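Local coordinates for protein thermospermine synthase (Medicago truncatula, PDB 6BQ6) that probably makes the tetraamine thermospermine by moving an aminopropyl group from decarboxylated S-adenosylmethionine to spermidine, and is seen here with thermospermine bound, at residues 239-244 with 263-268; 97-102 with 174-179; 198-203 with 235-240; 243-248 with 293-298. All coordinates share one frame; numbering follows the deposited sequence.

Contact 1: residues 239-244 with 263-268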
# COMPACT_ATOMS: atom_id res chain seq x y z
N GLN B 239 -18.72 27.91 25.06
CA GLN B 239 -18.60 28.26 26.51
C GLN B 239 -18.01 29.64 26.76
O GLN B 239 -17.98 30.10 27.91
CB GLN B 239 -17.68 27.26 27.24
CG GLN B 239 -18.00 25.79 27.08
CD GLN B 239 -19.46 25.49 27.23
OE1 GLN B 239 -20.08 25.88 28.24
NE2 GLN B 239 -20.04 24.79 26.26
N VAL B 240 -17.42 30.26 25.75
CA VAL B 240 -16.66 31.48 25.91
C VAL B 240 -17.26 32.67 25.18
O VAL B 240 -17.21 33.78 25.68
CB VAL B 240 -15.21 31.27 25.44
CG1 VAL B 240 -14.35 32.53 25.58
CG2 VAL B 240 -14.57 30.09 26.17
N PHE B 241 -17.70 32.48 23.94
CA PHE B 241 -18.21 33.56 23.12
C PHE B 241 -19.70 33.42 22.90
O PHE B 241 -20.22 32.29 22.86
CB PHE B 241 -17.55 33.50 21.71
CG PHE B 241 -16.09 33.83 21.70
CD1 PHE B 241 -15.67 35.14 21.61
CD2 PHE B 241 -15.14 32.84 21.78
CE1 PHE B 241 -14.32 35.46 21.61
CE2 PHE B 241 -13.80 33.13 21.76
CZ PHE B 241 -13.38 34.45 21.67
N LYS B 242 -20.38 34.55 22.69
CA LYS B 242 -21.82 34.55 22.51
C LYS B 242 -22.27 33.97 21.21
O LYS B 242 -23.22 33.20 21.19
CB LYS B 242 -22.39 35.95 22.62
CG LYS B 242 -23.91 35.93 22.57
CD LYS B 242 -24.59 37.09 23.19
CE LYS B 242 -26.10 36.91 23.09
NZ LYS B 242 -26.61 35.80 23.95
N TYR B 243 -21.58 34.35 20.13
CA TYR B 243 -21.97 33.94 18.79
C TYR B 243 -20.88 33.01 18.23
O TYR B 243 -19.70 33.38 18.20
CB TYR B 243 -22.10 35.17 17.92
CG TYR B 243 -23.09 36.16 18.45
CD1 TYR B 243 -24.45 35.94 18.35
CD2 TYR B 243 -22.66 37.33 19.07
CE1 TYR B 243 -25.36 36.87 18.87
CE2 TYR B 243 -23.55 38.25 19.58
CZ TYR B 243 -24.88 38.02 19.48
OH TYR B 243 -25.70 39.03 20.02
N VAL B 244 -21.28 31.79 17.85
CA VAL B 244 -20.32 30.79 17.40
C VAL B 244 -20.91 30.16 16.18
O VAL B 244 -22.04 29.69 16.23
CB VAL B 244 -19.99 29.76 18.51
CG1 VAL B 244 -18.95 28.75 18.03
CG2 VAL B 244 -19.47 30.47 19.74
N ALA B 263 -16.05 32.76 16.02
CA ALA B 263 -16.54 33.09 17.35
C ALA B 263 -16.36 34.59 17.61
O ALA B 263 -15.36 35.18 17.26
CB ALA B 263 -15.81 32.27 18.41
N SER B 264 -17.38 35.20 18.20
CA SER B 264 -17.32 36.65 18.48
C SER B 264 -18.33 36.97 19.58
O SER B 264 -19.29 36.26 19.82
CB SER B 264 -17.63 37.47 17.23
OG SER B 264 -17.50 38.88 17.40
N ASP B 265 -18.11 38.08 20.23
CA ASP B 265 -19.14 38.62 21.12
C ASP B 265 -20.05 39.63 20.43
O ASP B 265 -21.00 40.14 21.05
CB ASP B 265 -18.46 39.17 22.38
CG ASP B 265 -18.10 38.06 23.38
OD1 ASP B 265 -18.72 36.96 23.37
OD2 ASP B 265 -17.26 38.30 24.26
N SER B 266 -19.79 39.93 19.16
CA SER B 266 -20.67 40.69 18.34
C SER B 266 -21.30 39.74 17.31
O SER B 266 -20.71 38.71 16.96
CB SER B 266 -19.95 41.80 17.64
OG SER B 266 -19.48 42.68 18.65
N PRO B 267 -22.49 40.10 16.83
CA PRO B 267 -23.19 39.15 15.94
C PRO B 267 -22.45 38.77 14.66
O PRO B 267 -21.63 39.53 14.15
CB PRO B 267 -24.49 39.89 15.60
CG PRO B 267 -24.72 40.75 16.78
CD PRO B 267 -23.34 41.26 17.13
N LEU B 268 -22.75 37.56 14.18
CA LEU B 268 -22.14 37.01 12.95
C LEU B 268 -23.28 36.54 12.04
O LEU B 268 -23.55 35.36 11.94
CB LEU B 268 -21.23 35.86 13.30
CG LEU B 268 -20.01 36.14 14.18
CD1 LEU B 268 -19.51 34.84 14.80
CD2 LEU B 268 -18.93 36.81 13.35
O HOH W 1 -19.61 36.00 25.58

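Contact 2: residues 97-102 with 174-179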
# COMPACT_ATOMS: atom_id res chain seq x y z
N LEU B 97 -14.69 39.36 6.60
CA LEU B 97 -15.86 39.96 6.01
C LEU B 97 -16.97 40.28 7.01
O LEU B 97 -17.75 41.18 6.77
CB LEU B 97 -16.40 39.08 4.87
CG LEU B 97 -15.48 38.94 3.67
CD1 LEU B 97 -15.91 37.80 2.77
CD2 LEU B 97 -15.44 40.26 2.87
N HIS B 98 -17.09 39.53 8.09
CA HIS B 98 -18.07 39.79 9.09
C HIS B 98 -17.65 40.94 9.98
O HIS B 98 -18.52 41.48 10.67
CB HIS B 98 -18.34 38.56 9.92
CG HIS B 98 -19.27 37.56 9.26
ND1 HIS B 98 -18.85 36.66 8.32
CD2 HIS B 98 -20.60 37.35 9.40
CE1 HIS B 98 -19.88 35.94 7.90
NE2 HIS B 98 -20.95 36.32 8.56
N HIS B 99 -16.37 41.29 9.93
CA HIS B 99 -15.86 42.41 10.70
C HIS B 99 -16.14 43.73 9.98
O HIS B 99 -16.08 43.81 8.75
CB HIS B 99 -14.36 42.25 10.87
CG HIS B 99 -13.84 43.06 12.00
ND1 HIS B 99 -13.57 44.40 11.86
CD2 HIS B 99 -13.61 42.75 13.30
CE1 HIS B 99 -13.18 44.89 13.03
NE2 HIS B 99 -13.20 43.91 13.92
N PRO B 100 -16.46 44.80 10.74
CA PRO B 100 -16.80 46.05 10.04
C PRO B 100 -15.63 46.73 9.33
O PRO B 100 -15.81 47.32 8.26
CB PRO B 100 -17.40 46.92 11.17
CG PRO B 100 -16.86 46.36 12.43
CD PRO B 100 -16.78 44.87 12.17
N MET B 101 -14.44 46.61 9.89
CA MET B 101 -13.22 47.20 9.33
C MET B 101 -11.98 46.60 10.01
O MET B 101 -11.44 47.13 10.97
CB MET B 101 -13.27 48.73 9.51
CG MET B 101 -12.16 49.45 8.75
SD MET B 101 -12.23 51.20 9.16
CE MET B 101 -11.74 51.19 10.89
N PRO B 102 -11.53 45.44 9.53
CA PRO B 102 -10.44 44.73 10.21
C PRO B 102 -9.09 45.25 9.75
O PRO B 102 -8.82 45.19 8.58
CB PRO B 102 -10.66 43.26 9.80
CG PRO B 102 -11.38 43.36 8.50
CD PRO B 102 -12.23 44.59 8.55
N LYS B 174 -3.88 44.40 20.93
CA LYS B 174 -5.10 43.70 20.64
C LYS B 174 -5.32 43.69 19.14
O LYS B 174 -4.75 44.48 18.40
CB LYS B 174 -6.27 44.33 21.36
CG LYS B 174 -6.07 44.44 22.89
CD LYS B 174 -7.42 44.70 23.55
CE LYS B 174 -7.28 44.81 25.05
NZ LYS B 174 -6.86 46.18 25.35
N TYR B 175 -6.19 42.78 18.69
CA TYR B 175 -6.36 42.54 17.28
C TYR B 175 -7.83 42.50 16.92
O TYR B 175 -8.68 42.03 17.73
CB TYR B 175 -5.74 41.14 16.93
CG TYR B 175 -4.27 41.17 17.14
CD1 TYR B 175 -3.44 41.67 16.16
CD2 TYR B 175 -3.72 40.76 18.35
CE1 TYR B 175 -2.07 41.73 16.34
CE2 TYR B 175 -2.35 40.86 18.54
CZ TYR B 175 -1.55 41.34 17.53
OH TYR B 175 -0.18 41.41 17.75
N ASP B 176 -8.13 42.92 15.69
CA ASP B 176 -9.48 42.81 15.14
C ASP B 176 -9.89 41.39 14.84
O ASP B 176 -11.05 41.02 15.06
CB ASP B 176 -9.60 43.68 13.88
CG ASP B 176 -9.37 45.16 14.19
OD1 ASP B 176 -10.05 45.67 15.10
OD2 ASP B 176 -8.53 45.78 13.51
N VAL B 177 -8.96 40.59 14.34
CA VAL B 177 -9.25 39.16 14.09
C VAL B 177 -8.03 38.39 14.58
O VAL B 177 -6.90 38.86 14.44
CB VAL B 177 -9.51 38.86 12.58
CG1 VAL B 177 -9.81 37.39 12.35
CG2 VAL B 177 -10.68 39.66 12.04
N ILE B 178 -8.26 37.24 15.21
CA ILE B 178 -7.18 36.29 15.52
C ILE B 178 -7.58 34.99 14.83
O ILE B 178 -8.75 34.52 14.88
CB ILE B 178 -7.01 36.09 17.04
CG1 ILE B 178 -6.53 37.40 17.66
CG2 ILE B 178 -5.99 35.00 17.34
CD1 ILE B 178 -6.56 37.41 19.17
N VAL B 179 -6.60 34.40 14.17
CA VAL B 179 -6.78 33.26 13.28
C VAL B 179 -6.00 32.06 13.86
O VAL B 179 -4.77 32.14 14.02
CB VAL B 179 -6.28 33.55 11.87
CG1 VAL B 179 -6.47 32.28 10.99
CG2 VAL B 179 -7.03 34.74 11.27
O HOH W 2 -12.18 44.44 16.34

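Contact 3: residues 198-203 with 235-240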
# COMPACT_ATOMS: atom_id res chain seq x y z
N ASP B 198 -9.98 27.87 29.00
CA ASP B 198 -9.22 28.89 29.74
C ASP B 198 -8.31 29.72 28.84
O ASP B 198 -8.18 30.94 29.06
CB ASP B 198 -8.40 28.25 30.84
CG ASP B 198 -9.21 27.97 32.11
OD1 ASP B 198 -10.43 28.27 32.17
OD2 ASP B 198 -8.61 27.43 33.07
N PHE B 199 -7.68 29.10 27.85
CA PHE B 199 -6.92 29.87 26.84
C PHE B 199 -7.80 30.93 26.17
O PHE B 199 -7.46 32.12 26.11
CB PHE B 199 -6.26 28.94 25.81
CG PHE B 199 -5.65 29.70 24.65
CD1 PHE B 199 -4.50 30.46 24.85
CD2 PHE B 199 -6.31 29.78 23.47
CE1 PHE B 199 -3.97 31.20 23.82
CE2 PHE B 199 -5.78 30.50 22.43
CZ PHE B 199 -4.62 31.23 22.61
N TYR B 200 -8.94 30.50 25.68
CA TYR B 200 -9.82 31.40 24.96
C TYR B 200 -10.32 32.51 25.84
O TYR B 200 -10.29 33.66 25.43
CB TYR B 200 -11.01 30.66 24.40
CG TYR B 200 -10.74 29.67 23.30
CD1 TYR B 200 -9.82 29.94 22.27
CD2 TYR B 200 -11.47 28.49 23.23
CE1 TYR B 200 -9.61 29.03 21.23
CE2 TYR B 200 -11.29 27.61 22.19
CZ TYR B 200 -10.35 27.88 21.19
OH TYR B 200 -10.18 26.97 20.15
N GLU B 201 -10.73 32.16 27.07
CA GLU B 201 -11.30 33.14 28.00
C GLU B 201 -10.29 34.11 28.56
O GLU B 201 -10.57 35.29 28.63
CB GLU B 201 -12.02 32.45 29.17
CG GLU B 201 -13.01 33.37 29.91
CD GLU B 201 -13.76 32.65 31.01
OE1 GLU B 201 -14.53 33.34 31.75
OE2 GLU B 201 -13.59 31.40 31.13
N LEU B 202 -9.14 33.60 28.98
CA LEU B 202 -8.20 34.35 29.81
C LEU B 202 -7.03 34.86 29.03
O LEU B 202 -6.37 35.77 29.51
CB LEU B 202 -7.70 33.49 30.97
CG LEU B 202 -8.81 32.99 31.90
CD1 LEU B 202 -8.24 32.21 33.07
CD2 LEU B 202 -9.71 34.13 32.40
N THR B 203 -6.76 34.34 27.83
CA THR B 203 -5.59 34.78 27.04
C THR B 203 -6.03 35.42 25.74
O THR B 203 -5.59 36.51 25.41
CB THR B 203 -4.56 33.62 26.79
OG1 THR B 203 -4.05 33.10 28.05
CG2 THR B 203 -3.43 34.06 25.90
N ASN B 235 -18.04 23.28 20.77
CA ASN B 235 -18.58 23.37 22.13
C ASN B 235 -17.70 24.16 23.08
O ASN B 235 -18.22 24.88 23.94
CB ASN B 235 -18.87 21.99 22.71
CG ASN B 235 -19.73 22.07 23.97
OD1 ASN B 235 -20.78 22.73 23.97
ND2 ASN B 235 -19.27 21.45 25.08
N THR B 236 -16.39 24.02 22.94
CA THR B 236 -15.47 24.77 23.79
C THR B 236 -15.67 26.25 23.53
O THR B 236 -15.84 27.05 24.47
CB THR B 236 -14.02 24.31 23.58
OG1 THR B 236 -13.92 22.89 23.84
CG2 THR B 236 -13.08 25.05 24.50
N LEU B 237 -15.72 26.65 22.25
CA LEU B 237 -15.98 28.05 21.94
C LEU B 237 -17.35 28.55 22.41
O LEU B 237 -17.46 29.71 22.79
CB LEU B 237 -15.78 28.32 20.45
CG LEU B 237 -14.33 28.30 19.99
CD1 LEU B 237 -14.22 28.15 18.47
CD2 LEU B 237 -13.59 29.52 20.46
N ARG B 238 -18.37 27.69 22.41
CA ARG B 238 -19.71 28.07 22.84
C ARG B 238 -19.70 28.42 24.34
O ARG B 238 -20.54 29.19 24.84
CB ARG B 238 -20.67 26.88 22.53
CG ARG B 238 -22.12 27.14 22.83
CD ARG B 238 -23.03 26.12 22.15
NE ARG B 238 -22.72 24.71 22.47
CZ ARG B 238 -23.58 23.69 22.31
NH1 ARG B 238 -23.24 22.44 22.59
NH2 ARG B 238 -24.81 23.94 21.88
N GLN B 239 -18.72 27.91 25.06
CA GLN B 239 -18.60 28.26 26.51
C GLN B 239 -18.01 29.64 26.76
O GLN B 239 -17.98 30.10 27.91
CB GLN B 239 -17.68 27.26 27.24
CG GLN B 239 -18.00 25.79 27.08
CD GLN B 239 -19.46 25.49 27.23
OE1 GLN B 239 -20.08 25.88 28.24
NE2 GLN B 239 -20.04 24.79 26.26
N VAL B 240 -17.42 30.26 25.75
CA VAL B 240 -16.66 31.48 25.91
C VAL B 240 -17.26 32.67 25.18
O VAL B 240 -17.21 33.78 25.68
CB VAL B 240 -15.21 31.27 25.44
CG1 VAL B 240 -14.35 32.53 25.58
CG2 VAL B 240 -14.57 30.09 26.17

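Contact 4: residues 243-248 with 293-298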
# COMPACT_ATOMS: atom_id res chain seq x y z
N TYR B 243 -21.58 34.35 20.13
CA TYR B 243 -21.97 33.94 18.79
C TYR B 243 -20.88 33.01 18.23
O TYR B 243 -19.70 33.38 18.20
CB TYR B 243 -22.10 35.17 17.92
CG TYR B 243 -23.09 36.16 18.45
CD1 TYR B 243 -24.45 35.94 18.35
CD2 TYR B 243 -22.66 37.33 19.07
CE1 TYR B 243 -25.36 36.87 18.87
CE2 TYR B 243 -23.55 38.25 19.58
CZ TYR B 243 -24.88 38.02 19.48
OH TYR B 243 -25.70 39.03 20.02
N VAL B 244 -21.28 31.79 17.85
CA VAL B 244 -20.32 30.79 17.40
C VAL B 244 -20.91 30.16 16.18
O VAL B 244 -22.04 29.69 16.23
CB VAL B 244 -19.99 29.76 18.51
CG1 VAL B 244 -18.95 28.75 18.03
CG2 VAL B 244 -19.47 30.47 19.74
N VAL B 245 -20.20 30.24 15.06
CA VAL B 245 -20.69 29.79 13.75
C VAL B 245 -19.73 28.76 13.17
O VAL B 245 -18.69 29.12 12.68
CB VAL B 245 -20.89 30.98 12.77
CG1 VAL B 245 -21.31 30.50 11.38
CG2 VAL B 245 -21.88 32.01 13.29
N PRO B 246 -20.09 27.46 13.22
CA PRO B 246 -19.30 26.40 12.63
C PRO B 246 -19.66 26.30 11.16
O PRO B 246 -20.82 26.54 10.77
CB PRO B 246 -19.74 25.15 13.40
CG PRO B 246 -21.15 25.42 13.76
CD PRO B 246 -21.25 26.92 13.98
N TYR B 247 -18.65 25.99 10.37
CA TYR B 247 -18.84 25.87 8.92
C TYR B 247 -17.84 24.94 8.31
O TYR B 247 -16.82 24.59 8.93
CB TYR B 247 -18.86 27.24 8.26
CG TYR B 247 -17.58 28.02 8.31
CD1 TYR B 247 -17.23 28.73 9.43
CD2 TYR B 247 -16.79 28.16 7.17
CE1 TYR B 247 -16.08 29.48 9.46
CE2 TYR B 247 -15.64 28.94 7.19
CZ TYR B 247 -15.31 29.61 8.31
OH TYR B 247 -14.15 30.33 8.40
N SER B 248 -18.17 24.40 7.15
CA SER B 248 -17.35 23.35 6.57
C SER B 248 -17.35 23.34 5.05
O SER B 248 -18.23 23.93 4.41
CB SER B 248 -17.79 21.99 7.12
OG SER B 248 -19.12 21.66 6.70
N LYS B 293 -23.03 33.02 -1.22
CA LYS B 293 -23.86 31.82 -1.20
C LYS B 293 -23.09 30.59 -0.71
O LYS B 293 -23.61 29.75 0.03
CB LYS B 293 -24.45 31.52 -2.59
CG LYS B 293 -25.73 32.26 -2.94
CD LYS B 293 -26.23 31.62 -4.25
CE LYS B 293 -27.50 32.23 -4.77
NZ LYS B 293 -28.05 31.34 -5.85
N THR B 294 -21.83 30.53 -1.10
CA THR B 294 -20.96 29.44 -0.65
C THR B 294 -20.82 29.44 0.86
O THR B 294 -20.93 28.38 1.51
CB THR B 294 -19.58 29.47 -1.33
OG1 THR B 294 -19.72 29.48 -2.75
CG2 THR B 294 -18.77 28.22 -0.97
N PHE B 295 -20.59 30.63 1.44
CA PHE B 295 -20.48 30.68 2.89
C PHE B 295 -21.77 30.30 3.59
O PHE B 295 -21.74 29.55 4.59
CB PHE B 295 -19.99 32.06 3.38
CG PHE B 295 -19.89 32.09 4.85
CD1 PHE B 295 -18.90 31.34 5.45
CD2 PHE B 295 -20.88 32.67 5.62
CE1 PHE B 295 -18.84 31.21 6.83
CE2 PHE B 295 -20.81 32.55 7.01
CZ PHE B 295 -19.79 31.82 7.59
N VAL B 296 -22.90 30.76 3.08
CA VAL B 296 -24.19 30.41 3.70
C VAL B 296 -24.40 28.92 3.63
O VAL B 296 -24.80 28.33 4.64
CB VAL B 296 -25.35 31.21 3.09
CG1 VAL B 296 -26.71 30.58 3.46
CG2 VAL B 296 -25.21 32.66 3.53
N SER B 297 -24.06 28.30 2.50
CA SER B 297 -24.15 26.83 2.33
C SER B 297 -23.21 26.12 3.32
O SER B 297 -23.62 25.20 4.05
CB SER B 297 -23.76 26.44 0.89
OG SER B 297 -23.81 24.99 0.76
N SER B 298 -21.97 26.60 3.39
CA SER B 298 -20.96 26.04 4.32
C SER B 298 -21.39 26.08 5.75
O SER B 298 -21.05 25.18 6.53
CB SER B 298 -19.62 26.77 4.23
OG SER B 298 -19.03 26.44 2.97

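Contact 1: residues 239-244 with 263-268
Y243 and S264 form an antiparallel hydrogen-bonded pair at the open end of the hairpin made by strands 243-251 and 256-264, the antiparallel margin of the mixed, Rossmann-like sheet of this aminopropyltransferase. The backbone bonds run both ways: Y243 N donates to S264 O at 3.0 Å, and S264 N returns to Y243 O at 2.9 Å. The same Y243 O also receives the CA-H of A263, the neighbour of S264. V244 and A263 follow as the non-hydrogen-bonded pair, their CA atoms 4.4 Å apart. Beyond the paired residues, a side chain takes over from the ladder: D265 OD1 accepts K242 N at 3.0 Å, met almost head-on, with 157° at the hydrogen. A water gives a second proton to D265 OD1 and also bridges to V240 O, while OD2 forms a salt bridge with K205. S264 OG accepts S266 N, an ST turn that bends the chain out of the strand, and is also hydrogen-bonded to G212 O of the adjoining strand 212-220. Apolar contacts use both faces of the hairpin. On the side of A263 and V244, F241 lays one ring face over A263 CB, with CD2 3.5 Å from that methyl. On the other, the Y243 ring is sandwiched between K242 CG over its centre and P267 on the opposite face; CG anti to the carbonyl carbon (chi1 -57°) lays the ring along P267, both side chains pointing the same way. The CH-pi contact places P267 CA 3.8 Å from the Y243 ring centroid, 14° off the normal.

Contact 2: residues 97-102 with 174-179
P102 and D176 bring the two backbones closest, with CA atoms 5.4 Å apart; segment 97-102 is leaving helix 84-98, and segment 174-179 turns a corner at D176 before running on as strand. No direct hydrogen bond joins the segments, so packing and one bridging water make the contact. The H99 ring crosses the D176 side chain at about a right angle, its plane 54° from that of the carboxylate. H99 NE2 comes 3.6 Å from D176 CB, and CD2 lies equally near D176 O. H99 CG is anti to the backbone N (chi1 -161°), which reaches the imidazole across to D176. The ring is turned with ND1 facing its own chain, where it accepts M101 N at 3.1 Å, the donor 16° out of the ring plane, while P100 CD packs over one face. This is the helix-to-strand connection of a Rossmann-like domain: helix 84-98 leads into strand 104-107, which lies parallel to strand 175-181 in the mixed sheet. A water in the plane of the imidazole sits 2.7 Å from H99 NE2 and donates to D176 OD1 at 2.8 Å. With a leucine in place of H99, this water would probably lose one of its two anchors and M101 N its acceptor, leaving the turn freer to shift. D176 OD2 lies beside the backbone of P102 and accepts the amides of K103 and N104, tying the carboxylate to the start of the neighbouring strand. Next to these polar groups P102 CB meets V177 CG2 at 4.2 Å.

Contact 3: residues 198-203 with 235-240
The Y200 ring carries L237 CD2 over one face and T236 CG2 at its edge, near the ring plane. These residues join helix 197-204 to helix 230-238, two helices of the Rossmann-like catalytic domain whose meeting here is apolar, with no hydrogen bond across it. The CH-pi contact is close: L237 CD2 stands 3.6 Å from the Y200 ring centroid, 17° off the normal, displaced from the centre toward CE2, which it approaches to 3.5 Å. L237 crosses the tyrosine at about a right angle. T236 CG2 reaches Y200 CE2 at 3.9 Å; its methyl is anti to the backbone N, which leaves OG1 beside that N, where it is hydrogen-bonded to C232 O one turn earlier. Elsewhere Y200 meets the F214 ring, so helix 197-204 also reaches the sheet through this side chain. A serine at Y200 would probably leave L237 CD2 and the T236 methyl without the ring they pack against, opening a gap between the helices. E201 touches V240 through its backbone N and CB, and its OE2 forms a salt bridge with K197. V240 presses both methyls against helix 197-204: CG1 and CG2 each lie 4.0 Å from Y200 CB, and V240 CG1 comes 3.9 Å from E201 N.

Contact 4: residues 243-248 with 293-298
Y247 holds CG between its backbone N and carbonyl carbon (chi1 66°), a crowded position that brings its ring toward helix 292-298, while F295 has CG anti to its backbone N and swings its ring back to the strand. The two meet edge-to-face: F295 CE1 points at the centre of the Y247 face, 3.7 Å from Y247 CD2, with centroids 5.1 Å apart and planes at 71°. Y247 OH is hydrogen-bonded to C90 O, which helps hold the hydroxyl end of the ring, and V245 CG1 adds a looser contact with F295 CZ. Segment 293-298 crosses segment 243-248 at 106°, with axes 7.5 Å apart at their closest; the strand is the outermost of the mixed sheet within this chain. The last turn of the helix is pinned to it by the backbone: S248 N donates to S298 O at 3.0 Å, coming from above the carbonyl plane. S298 OG lies 3.0 Å from S248 O, with T294 O of its own helix as a competing acceptor for the one proton. The helix also borders a second subunit: T294 OG1 is hydrogen-bonded to K303 N of that neighbouring subunit.

Contacts 1 and 4 share Y243 and V244: contact 1 pairs the start of strand 243-251 with its hairpin partner, contact 4 packs a helix across the later part. Contact 3 leads into contact 1 through Q239 and V240, and V244 CG2 rests 3.7 Å from L237 O. Contact 2 joins contacts 1 and 4 through H98, whose CE1 meets F295 CE2 at 3.6 Å and whose CD2 touches L268 C; its nearest atoms to contact 3 are about 6 Å away. None forms the active site, and contact 1 lies away from it. Side chains of V177 and Y247 are each about 11 Å from that of D181, the predicted proton acceptor; bound thermospermine is about 12 Å from the S248 side chain and about 13 Å from that of Y200.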